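Local atomic coordinates of hydrogenase maturation factor (PDB entry 3VTH), a protein that probably transfers the carbamoyl group of carbamoyl phosphate, with use of ATP, to the C-terminal cysteine of HypE during [NiFe]-hydrogenase maturation. Residues Leu607-Arg611 against Glu623-Leu627; Leu627-Glu633 against Glu665-Ile669; Gly103-Val107 against Lys448-Val452. All coordinates share one frame; numbering follows the deposited sequence.

Contact 1 (Leu607-Arg611 against Glu623-Leu627); sequences LIGVR and ELESL. With AP2 (phosphomethylphosphonic acid adenosyl ester), chain H.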
loop_
_atom_site.group_PDB
_atom_site.type_symbol
_atom_site.label_atom_id
_atom_site.label_comp_id
_atom_site.label_asym_id
_atom_site.label_seq_id
_atom_site.Cartn_x
_atom_site.Cartn_y
_atom_site.Cartn_z
ATOM N N LEU A 607 11.042 16.044 -24.724
ATOM C CA LEU A 607 11.325 16.179 -26.144
ATOM C C LEU A 607 10.082 16.470 -26.944
ATOM O O LEU A 607 10.139 17.230 -27.909
ATOM C CB LEU A 607 12.016 14.928 -26.693
ATOM C CG LEU A 607 13.528 14.889 -26.442
ATOM C CD1 LEU A 607 14.091 13.499 -26.742
ATOM C CD2 LEU A 607 14.244 15.962 -27.285
ATOM N N ILE A 608 8.960 15.857 -26.574
ATOM C CA ILE A 608 7.719 16.138 -27.308
ATOM C C ILE A 608 6.865 17.219 -26.640
ATOM O O ILE A 608 5.697 17.410 -26.985
ATOM C CB ILE A 608 6.930 14.859 -27.672
ATOM C CG1 ILE A 608 6.323 14.195 -26.425
ATOM C CG2 ILE A 608 7.863 13.873 -28.420
ATOM C CD1 ILE A 608 5.374 13.049 -26.758
ATOM N N GLY A 609 7.467 17.937 -25.699
ATOM C CA GLY A 609 6.829 19.105 -25.106
ATOM C C GLY A 609 5.637 18.826 -24.208
ATOM O O GLY A 609 4.751 19.678 -24.084
ATOM N N VAL A 610 5.615 17.679 -23.561
ATOM C CA VAL A 610 4.608 17.386 -22.564
ATOM C C VAL A 610 4.787 18.289 -21.363
ATOM O O VAL A 610 3.879 18.883 -20.908
ATOM C CB VAL A 610 4.644 15.921 -22.156
ATOM C CG1 VAL A 610 3.781 15.636 -20.962
ATOM C CG2 VAL A 610 4.231 15.074 -23.270
ATOM N N ARG A 611 5.996 18.366 -20.875
ATOM C CA ARG A 611 6.427 19.202 -19.758
ATOM C C ARG A 611 7.933 19.435 -19.881
ATOM O O ARG A 611 8.634 18.597 -20.434
ATOM C CB ARG A 611 6.135 18.501 -18.413
ATOM C CG ARG A 611 4.784 18.886 -17.818
ATOM C CD ARG A 611 4.556 18.284 -16.439
ATOM N NE ARG A 611 3.355 18.875 -15.836
ATOM C CZ ARG A 611 3.372 19.822 -14.903
ATOM N NH1 ARG A 611 4.526 20.289 -14.437
ATOM N NH2 ARG A 611 2.231 20.295 -14.424
ATOM N N GLU A 623 1.787 11.666 -17.057
ATOM C CA GLU A 623 1.088 12.460 -18.067
ATOM C C GLU A 623 1.247 11.849 -19.458
ATOM O O GLU A 623 0.293 11.806 -20.229
ATOM C CB GLU A 623 1.552 13.913 -18.037
ATOM C CG GLU A 623 1.161 14.633 -16.728
ATOM C CD GLU A 623 1.502 16.114 -16.742
ATOM O OE1 GLU A 623 1.856 16.648 -17.825
ATOM O OE2 GLU A 623 1.406 16.751 -15.672
ATOM N N LEU A 624 2.445 11.349 -19.745
ATOM C CA LEU A 624 2.738 10.685 -21.010
ATOM C C LEU A 624 1.841 9.462 -21.222
ATOM O O LEU A 624 1.274 9.278 -22.308
ATOM C CB LEU A 624 4.231 10.319 -21.075
ATOM C CG LEU A 624 4.850 9.858 -22.393
ATOM C CD1 LEU A 624 4.664 10.901 -23.504
ATOM C CD2 LEU A 624 6.337 9.523 -22.187
ATOM N N GLU A 625 1.683 8.654 -20.173
ATOM C CA GLU A 625 0.778 7.503 -20.213
ATOM C C GLU A 625 -0.681 7.918 -20.404
ATOM O O GLU A 625 -1.402 7.310 -21.202
ATOM C CB GLU A 625 0.913 6.639 -18.935
ATOM C CG GLU A 625 0.057 5.338 -18.998
ATOM C CD GLU A 625 -0.155 4.651 -17.639
ATOM O OE1 GLU A 625 0.366 5.135 -16.616
ATOM O OE2 GLU A 625 -0.869 3.621 -17.598
ATOM N N SER A 626 -1.110 8.960 -19.690
ATOM C CA SER A 626 -2.500 9.410 -19.751
ATOM C C SER A 626 -2.937 9.900 -21.129
ATOM O O SER A 626 -4.108 9.796 -21.472
ATOM C CB SER A 626 -2.776 10.523 -18.738
ATOM O OG SER A 626 -2.682 10.005 -17.417
ATOM N N LEU A 627 -2.011 10.440 -21.905
ATOM C CA LEU A 627 -2.403 11.028 -23.191
ATOM C C LEU A 627 -2.312 10.056 -24.371
ATOM O O LEU A 627 -2.641 10.412 -25.509
ATOM C CB LEU A 627 -1.612 12.319 -23.456
ATOM C CG LEU A 627 -0.088 12.226 -23.467
ATOM C CD1 LEU A 627 0.431 11.683 -24.804
ATOM C CD2 LEU A 627 0.527 13.614 -23.189
HETATM P PB AP2 H . 13.226 4.413 -7.665
HETATM O O1B AP2 H . 13.099 4.880 -9.094
HETATM O O2B AP2 H . 13.628 2.985 -7.462
HETATM O O3B AP2 H . 13.967 5.410 -6.810
HETATM C C3A AP2 H . 11.517 4.524 -7.070
HETATM P PA AP2 H . 10.357 3.351 -7.829
HETATM O O1A AP2 H . 9.136 3.546 -6.941
HETATM O O2A AP2 H . 10.883 1.958 -8.074
HETATM O "O5'" AP2 H . 10.071 3.958 -9.302
HETATM C "C5'" AP2 H . 9.332 5.171 -9.382
HETATM C "C4'" AP2 H . 9.545 5.676 -10.791
HETATM O "O4'" AP2 H . 8.794 4.875 -11.705
HETATM C "C3'" AP2 H . 9.031 7.088 -10.988
HETATM O "O3'" AP2 H . 9.963 8.046 -10.475
HETATM C "C2'" AP2 H . 8.887 7.111 -12.497
HETATM O "O2'" AP2 H . 10.188 7.383 -13.032
HETATM C "C1'" AP2 H . 8.437 5.682 -12.835
HETATM N N9 AP2 H . 6.964 5.731 -13.067
HETATM C C8 AP2 H . 5.992 6.040 -12.174
HETATM N N7 AP2 H . 4.760 6.038 -12.749
HETATM C C5 AP2 H . 4.929 5.717 -14.047
HETATM C C6 AP2 H . 4.048 5.541 -15.229
HETATM N N6 AP2 H . 2.703 5.697 -15.135
HETATM N N1 AP2 H . 4.642 5.220 -16.410
HETATM C C2 AP2 H . 5.976 5.037 -16.529
HETATM N N3 AP2 H . 6.833 5.195 -15.497
HETATM C C4 AP2 H . 6.375 5.528 -14.258
#
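Arg611 and Glu623 form a salt bridge beside a small apolar contact, where the loop leaving helix 597-607 folds back on the C-terminal part of helix 619-626, within the Kae1-like carbamoyltransferase region. Arg611 NE donates to Glu623 OE2 at 2.9 Å, but the N-H...O angle is only 130°. The oxygen is met on its syn side but 29° out of the carboxylate plane, and the guanidinium and carboxylate planes stand 72° apart, so a single nitrogen makes the bond and no flat two-pronged pair forms. NH1 turns instead to Glu613 O. Beside it, Ile608 CD1 lies 4.0 Å from Leu624 CD1, the two side chains crossing at about a right angle. Val610 CG1, anti to the backbone N, turns to Glu623 and leaves Val610 CG2 to meet Leu627 CD2 tip to tip at 4.0 Å. Gly609 is the C-prime residue of the Schellman motif that ends helix 597-607. On the same helix turn, Glu625 OE1 accepts a hydrogen bond from the adenine amino group N6 of AP2 at 2.8 Å, and its OE2 accepts from Arg707 N. Buried Glu623 thus receives its charge partner from the loop, which would favour its ionised form, while Glu625 serves the nucleotide.

Contact 2 (Leu627-Glu633 against Glu665-Ile669); sequences LMAESEE and EKSYI. With PO4 (phosphate ion), chain K.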
loop_
_atom_site.group_PDB
_atom_site.type_symbol
_atom_site.label_atom_id
_atom_site.label_comp_id
_atom_site.label_asym_id
_atom_site.label_seq_id
_atom_site.Cartn_x
_atom_site.Cartn_y
_atom_site.Cartn_z
ATOM N N LEU A 627 -2.011 10.440 -21.905
ATOM C CA LEU A 627 -2.403 11.028 -23.191
ATOM C C LEU A 627 -2.312 10.056 -24.371
ATOM O O LEU A 627 -2.641 10.412 -25.509
ATOM C CB LEU A 627 -1.612 12.319 -23.456
ATOM C CG LEU A 627 -0.088 12.226 -23.467
ATOM C CD1 LEU A 627 0.431 11.683 -24.804
ATOM C CD2 LEU A 627 0.527 13.614 -23.189
ATOM N N MET A 628 -1.863 8.833 -24.116
ATOM C CA MET A 628 -1.561 7.921 -25.221
ATOM C C MET A 628 -2.778 7.516 -26.071
ATOM O O MET A 628 -3.890 7.381 -25.564
ATOM C CB MET A 628 -0.731 6.715 -24.756
ATOM C CG MET A 628 -1.470 5.500 -24.277
ATOM S SD MET A 628 -0.275 4.120 -24.243
ATOM C CE MET A 628 -0.738 3.281 -25.728
ATOM N N ALA A 629 -2.547 7.358 -27.374
ATOM C CA ALA A 629 -3.597 6.944 -28.290
ATOM C C ALA A 629 -3.667 5.425 -28.340
ATOM O O ALA A 629 -2.951 4.723 -27.604
ATOM C CB ALA A 629 -3.355 7.526 -29.706
ATOM N N GLU A 630 -4.554 4.936 -29.198
ATOM C CA GLU A 630 -4.676 3.527 -29.516
ATOM C C GLU A 630 -3.867 3.262 -30.769
ATOM O O GLU A 630 -4.233 3.729 -31.850
ATOM C CB GLU A 630 -6.139 3.189 -29.796
ATOM C CG GLU A 630 -6.466 1.729 -29.589
ATOM C CD GLU A 630 -6.320 1.339 -28.155
ATOM O OE1 GLU A 630 -5.607 0.346 -27.881
ATOM O OE2 GLU A 630 -6.903 2.044 -27.295
ATOM N N SER A 631 -2.759 2.535 -30.633
ATOM C CA SER A 631 -1.969 2.154 -31.798
ATOM C C SER A 631 -1.164 0.893 -31.542
ATOM O O SER A 631 -0.823 0.578 -30.392
ATOM C CB SER A 631 -1.042 3.294 -32.232
ATOM O OG SER A 631 -0.281 2.936 -33.375
ATOM N N GLU A 632 -0.866 0.187 -32.633
ATOM C CA GLU A 632 0.025 -0.972 -32.614
ATOM C C GLU A 632 1.385 -0.607 -33.194
ATOM O O GLU A 632 2.286 -1.434 -33.220
ATOM C CB GLU A 632 -0.575 -2.142 -33.416
ATOM C CG GLU A 632 -1.873 -2.716 -32.852
ATOM C CD GLU A 632 -1.677 -3.361 -31.500
ATOM O OE1 GLU A 632 -2.543 -3.183 -30.617
ATOM O OE2 GLU A 632 -0.652 -4.042 -31.308
ATOM N N GLU A 633 1.530 0.630 -33.663
ATOM C CA GLU A 633 2.779 1.066 -34.277
ATOM C C GLU A 633 3.882 1.266 -33.234
ATOM O O GLU A 633 3.607 1.452 -32.047
ATOM C CB GLU A 633 2.584 2.335 -35.116
ATOM C CG GLU A 633 1.577 2.188 -36.274
ATOM C CD GLU A 633 1.882 1.012 -37.195
ATOM O OE1 GLU A 633 0.989 0.157 -37.373
ATOM O OE2 GLU A 633 3.005 0.938 -37.744
ATOM N N GLU A 665 0.672 13.720 -33.572
ATOM C CA GLU A 665 0.031 13.958 -32.285
ATOM C C GLU A 665 0.869 13.336 -31.182
ATOM O O GLU A 665 1.421 12.252 -31.366
ATOM C CB GLU A 665 -1.382 13.340 -32.267
ATOM C CG GLU A 665 -2.323 13.789 -33.411
ATOM C CD GLU A 665 -2.200 12.936 -34.698
ATOM O OE1 GLU A 665 -3.199 12.873 -35.458
ATOM O OE2 GLU A 665 -1.126 12.332 -34.960
ATOM N N LYS A 666 0.950 14.026 -30.042
ATOM C CA LYS A 666 1.635 13.520 -28.853
ATOM C C LYS A 666 1.096 12.164 -28.385
ATOM O O LYS A 666 1.860 11.306 -27.946
ATOM C CB LYS A 666 1.530 14.532 -27.707
ATOM C CG LYS A 666 2.424 15.772 -27.865
ATOM C CD LYS A 666 2.697 16.411 -26.494
ATOM C CE LYS A 666 1.997 17.741 -26.333
ATOM N NZ LYS A 666 2.723 18.802 -27.098
ATOM N N SER A 667 -0.222 11.996 -28.490
ATOM C CA SER A 667 -0.916 10.758 -28.133
ATOM C C SER A 667 -0.405 9.563 -28.933
ATOM O O SER A 667 -0.179 8.488 -28.382
ATOM C CB SER A 667 -2.434 10.907 -28.348
ATOM O OG SER A 667 -2.716 11.148 -29.724
ATOM N N TYR A 668 -0.234 9.773 -30.232
ATOM C CA TYR A 668 0.272 8.759 -31.148
ATOM C C TYR A 668 1.741 8.438 -30.893
ATOM O O TYR A 668 2.124 7.278 -30.860
ATOM C CB TYR A 668 0.046 9.238 -32.590
ATOM C CG TYR A 668 0.494 8.282 -33.668
ATOM C CD1 TYR A 668 -0.191 7.088 -33.899
ATOM C CD2 TYR A 668 1.582 8.587 -34.476
ATOM C CE1 TYR A 668 0.202 6.217 -34.904
ATOM C CE2 TYR A 668 1.980 7.728 -35.490
ATOM C CZ TYR A 668 1.286 6.541 -35.701
ATOM O OH TYR A 668 1.688 5.681 -36.711
ATOM N N ILE A 669 2.561 9.463 -30.691
ATOM C CA ILE A 669 3.978 9.269 -30.365
ATOM C C ILE A 669 4.147 8.497 -29.048
ATOM O O ILE A 669 4.992 7.614 -28.921
ATOM C CB ILE A 669 4.706 10.624 -30.285
ATOM C CG1 ILE A 669 4.751 11.282 -31.674
ATOM C CG2 ILE A 669 6.112 10.453 -29.712
ATOM C CD1 ILE A 669 5.271 12.704 -31.663
HETATM P P PO4 K . -2.420 1.569 -35.802
HETATM O O1 PO4 K . -3.799 1.666 -35.185
HETATM O O2 PO4 K . -2.537 1.176 -37.261
HETATM O O3 PO4 K . -1.724 2.914 -35.693
HETATM O O4 PO4 K . -1.653 0.482 -35.092
#
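Ala629 N donates to Ser667 O over 2.8 Å, the one hydrogen bond that crosses between the loop 627-633 and the first turn of helix 666-692. The N-H approaches from above the carbonyl plane, 58° out of it, rather than along a lone pair. The same oxygen receives a CA-H...O contact from Met628 CA, and Ala629 CB packs 3.6 Å from Ser667 O. Leu627 brings CD1 to 3.5 Å from Lys666 O. Further along the loop, the Tyr668 side chain takes over: with CG anti to the backbone N (chi1 -179°), its ring extends along the loop as far as Ser631 and Glu633. Ser631 OG comes within 3.7 Å of Tyr668 CE1, and Glu633 CG lies 3.5 Å from Tyr668 OH.

In the next shell, Ser631 OG accepts from Glu633 N, at 2.9 Å and 162°, and donates to O3 of a phosphate ion. That ion, probably from the crystallisation liquor, also takes a bond from Glu632 N through O4, and its O3 lies at the edge of the Tyr668 ring. Asn675, two turns along the helix, gives its ND2 to the carbonyls of Ser631 and Glu633, and the ring of Phe664 meets that of Tyr668. The Ser631 bond to the backbone N two residues on defines an ST turn within a surface loop that packs against the N-terminal turns of helix 666-692.

Contact 3 (Gly103-Val107 against Lys448-Val452); sequences GFVPV and KLFRV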
loop_
_atom_site.group_PDB
_atom_site.type_symbol
_atom_site.label_atom_id
_atom_site.label_comp_id
_atom_site.label_asym_id
_atom_site.label_seq_id
_atom_site.Cartn_x
_atom_site.Cartn_y
_atom_site.Cartn_z
ATOM N N GLY A 103 4.065 -15.999 22.873
ATOM C CA GLY A 103 4.174 -16.127 21.433
ATOM C C GLY A 103 3.992 -14.808 20.686
ATOM O O GLY A 103 4.294 -13.764 21.188
ATOM N N PHE A 104 3.487 -14.885 19.480
ATOM C CA PHE A 104 3.131 -13.705 18.725
ATOM C C PHE A 104 1.967 -14.015 17.839
ATOM O O PHE A 104 1.732 -15.133 17.503
ATOM C CB PHE A 104 4.302 -13.194 17.888
ATOM C CG PHE A 104 4.632 -14.064 16.742
ATOM C CD1 PHE A 104 5.265 -15.248 16.935
ATOM C CD2 PHE A 104 4.251 -13.736 15.487
ATOM C CE1 PHE A 104 5.542 -16.055 15.907
ATOM C CE2 PHE A 104 4.530 -14.540 14.461
ATOM C CZ PHE A 104 5.175 -15.707 14.666
ATOM N N VAL A 105 1.217 -12.989 17.488
ATOM C CA VAL A 105 0.013 -13.172 16.703
ATOM C C VAL A 105 -0.164 -11.998 15.739
ATOM O O VAL A 105 0.113 -10.847 16.093
ATOM C CB VAL A 105 -1.245 -13.350 17.620
ATOM C CG1 VAL A 105 -1.453 -12.130 18.506
ATOM C CG2 VAL A 105 -2.514 -13.639 16.785
ATOM N N PRO A 106 -0.605 -12.283 14.504
ATOM C CA PRO A 106 -0.946 -11.189 13.596
ATOM C C PRO A 106 -2.058 -10.284 14.178
ATOM O O PRO A 106 -2.813 -10.718 15.060
ATOM C CB PRO A 106 -1.460 -11.919 12.361
ATOM C CG PRO A 106 -0.697 -13.225 12.371
ATOM C CD PRO A 106 -0.609 -13.599 13.826
ATOM N N VAL A 107 -2.129 -9.048 13.673
ATOM C CA VAL A 107 -3.114 -8.048 14.083
ATOM C C VAL A 107 -3.979 -7.688 12.871
ATOM O O VAL A 107 -3.461 -7.492 11.757
ATOM C CB VAL A 107 -2.420 -6.796 14.687
ATOM C CG1 VAL A 107 -3.376 -5.588 14.803
ATOM C CG2 VAL A 107 -1.843 -7.128 16.094
ATOM N N LYS A 448 7.747 -4.346 19.123
ATOM C CA LYS A 448 6.995 -4.609 20.343
ATOM C C LYS A 448 5.693 -5.344 20.041
ATOM O O LYS A 448 5.360 -6.328 20.692
ATOM C CB LYS A 448 6.686 -3.302 21.073
ATOM C CG LYS A 448 7.919 -2.585 21.581
ATOM C CD LYS A 448 7.541 -1.457 22.548
ATOM C CE LYS A 448 8.648 -0.400 22.586
ATOM N NZ LYS A 448 9.929 -0.969 23.125
ATOM N N LEU A 449 4.950 -4.863 19.052
ATOM C CA LEU A 449 3.637 -5.430 18.773
ATOM C C LEU A 449 3.735 -6.914 18.362
ATOM O O LEU A 449 2.955 -7.754 18.833
ATOM C CB LEU A 449 2.913 -4.613 17.703
ATOM C CG LEU A 449 1.444 -4.979 17.443
ATOM C CD1 LEU A 449 0.629 -4.993 18.741
ATOM C CD2 LEU A 449 0.857 -4.010 16.451
ATOM N N PHE A 450 4.699 -7.222 17.493
ATOM C CA PHE A 450 4.858 -8.583 16.987
ATOM C C PHE A 450 5.979 -9.404 17.643
ATOM O O PHE A 450 6.274 -10.516 17.193
ATOM C CB PHE A 450 4.971 -8.568 15.455
ATOM C CG PHE A 450 3.785 -7.936 14.793
ATOM C CD1 PHE A 450 2.517 -8.516 14.908
ATOM C CD2 PHE A 450 3.916 -6.742 14.091
ATOM C CE1 PHE A 450 1.404 -7.925 14.308
ATOM C CE2 PHE A 450 2.806 -6.142 13.496
ATOM C CZ PHE A 450 1.551 -6.735 13.604
ATOM N N ARG A 451 6.575 -8.859 18.707
ATOM C CA ARG A 451 7.631 -9.538 19.475
ATOM C C ARG A 451 8.843 -9.925 18.607
ATOM O O ARG A 451 9.404 -11.011 18.752
ATOM C CB ARG A 451 7.069 -10.758 20.216
ATOM C CG ARG A 451 6.248 -10.410 21.470
ATOM C CD ARG A 451 4.823 -9.985 21.149
ATOM N NE ARG A 451 4.003 -9.980 22.361
ATOM C CZ ARG A 451 3.273 -8.948 22.791
ATOM N NH1 ARG A 451 3.226 -7.814 22.088
ATOM N NH2 ARG A 451 2.578 -9.060 23.924
ATOM N N VAL A 452 9.227 -9.030 17.707
ATOM C CA VAL A 452 10.354 -9.262 16.816
ATOM C C VAL A 452 11.629 -8.660 17.417
ATOM O O VAL A 452 11.682 -7.471 17.743
ATOM C CB VAL A 452 10.118 -8.647 15.397
ATOM C CG1 VAL A 452 11.289 -8.959 14.472
ATOM C CG2 VAL A 452 8.787 -9.131 14.787
HETATM O O HOH W 1 4.155 -12.363 23.675
HETATM O O HOH W 2 1.826 -10.250 18.073
#
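With chi1 at -58°, Phe450 has CG anti to its carbonyl carbon, and this swings the ring out from the end of helix 433-449 toward the extended chain 103-107. The ring arrives edge first: Phe450 CD1 lies 3.6 Å from Val105 O and Phe450 CE1 3.8 Å from Val107 N, both backbone atoms near the ring plane. Val107 CG2, also anti to its own carbonyl carbon, touches the same CE1 at 3.8 Å, its side chain crossing that of Phe450 at about a right angle. It reaches Leu449 CD2 as well. Leu449 has its CG over the centre of one face of the Phe450 ring, and Phe422 stacks with that ring, so apolar groups hold it from within its own domain. On the 103-107 side, Phe104 CB abuts Phe450 O at 3.4 Å, while its ring leads away to strand 420-423.

No direct hydrogen bond joins the segments; two waters do the bridging. One accepts from Val105 N at 2.9 Å and donates to Leu449 O. The other donates to Gly103 O and accepts from Arg451 NE at 2.7 Å, lying in the guanidinium plane at its edge. Arg451 bends at chi2 (80°), and its NH1 turns back to make weak bonds to the carbonyls of Lys448 and Leu449. Its stronger partners are charged: NH1 pairs with Asp148 and NH2 with Glu100, so the guanidinium is held by acids from two other parts of the chain.

Gly103 N bonds to Ser46 OG, placing this contact beside the acylphosphatase sheet. The arrangement is a largely buried, water-bridged interdomain interface, joining the loop between strand 93-95 and helix 115-121 to the end of helix 433-449 in the Kae1-like domain.

From the N terminus, contact 3 comes first: 103-107, in the loop between strand 93-95 and helix 115-121, meets 448-452 across 340 residues, so the loop it closes holds both zinc fingers and the YrdC-like range. The chain then passes into the second Kae1-like subdomain, where contact 1 closes a short loop of 11 residues between helices 597-607 and 619-626. Contact 2 follows in series, closing 31 residues up to helix 666-692. None of the three nests or crosses. Contacts 1 and 2 share Leu627 and touch through Lys666 and Ile669, forming one continuous patch, whereas contact 3 lies about 47 Å from contact 1, centre to centre, on the opposite side of the chain's centre.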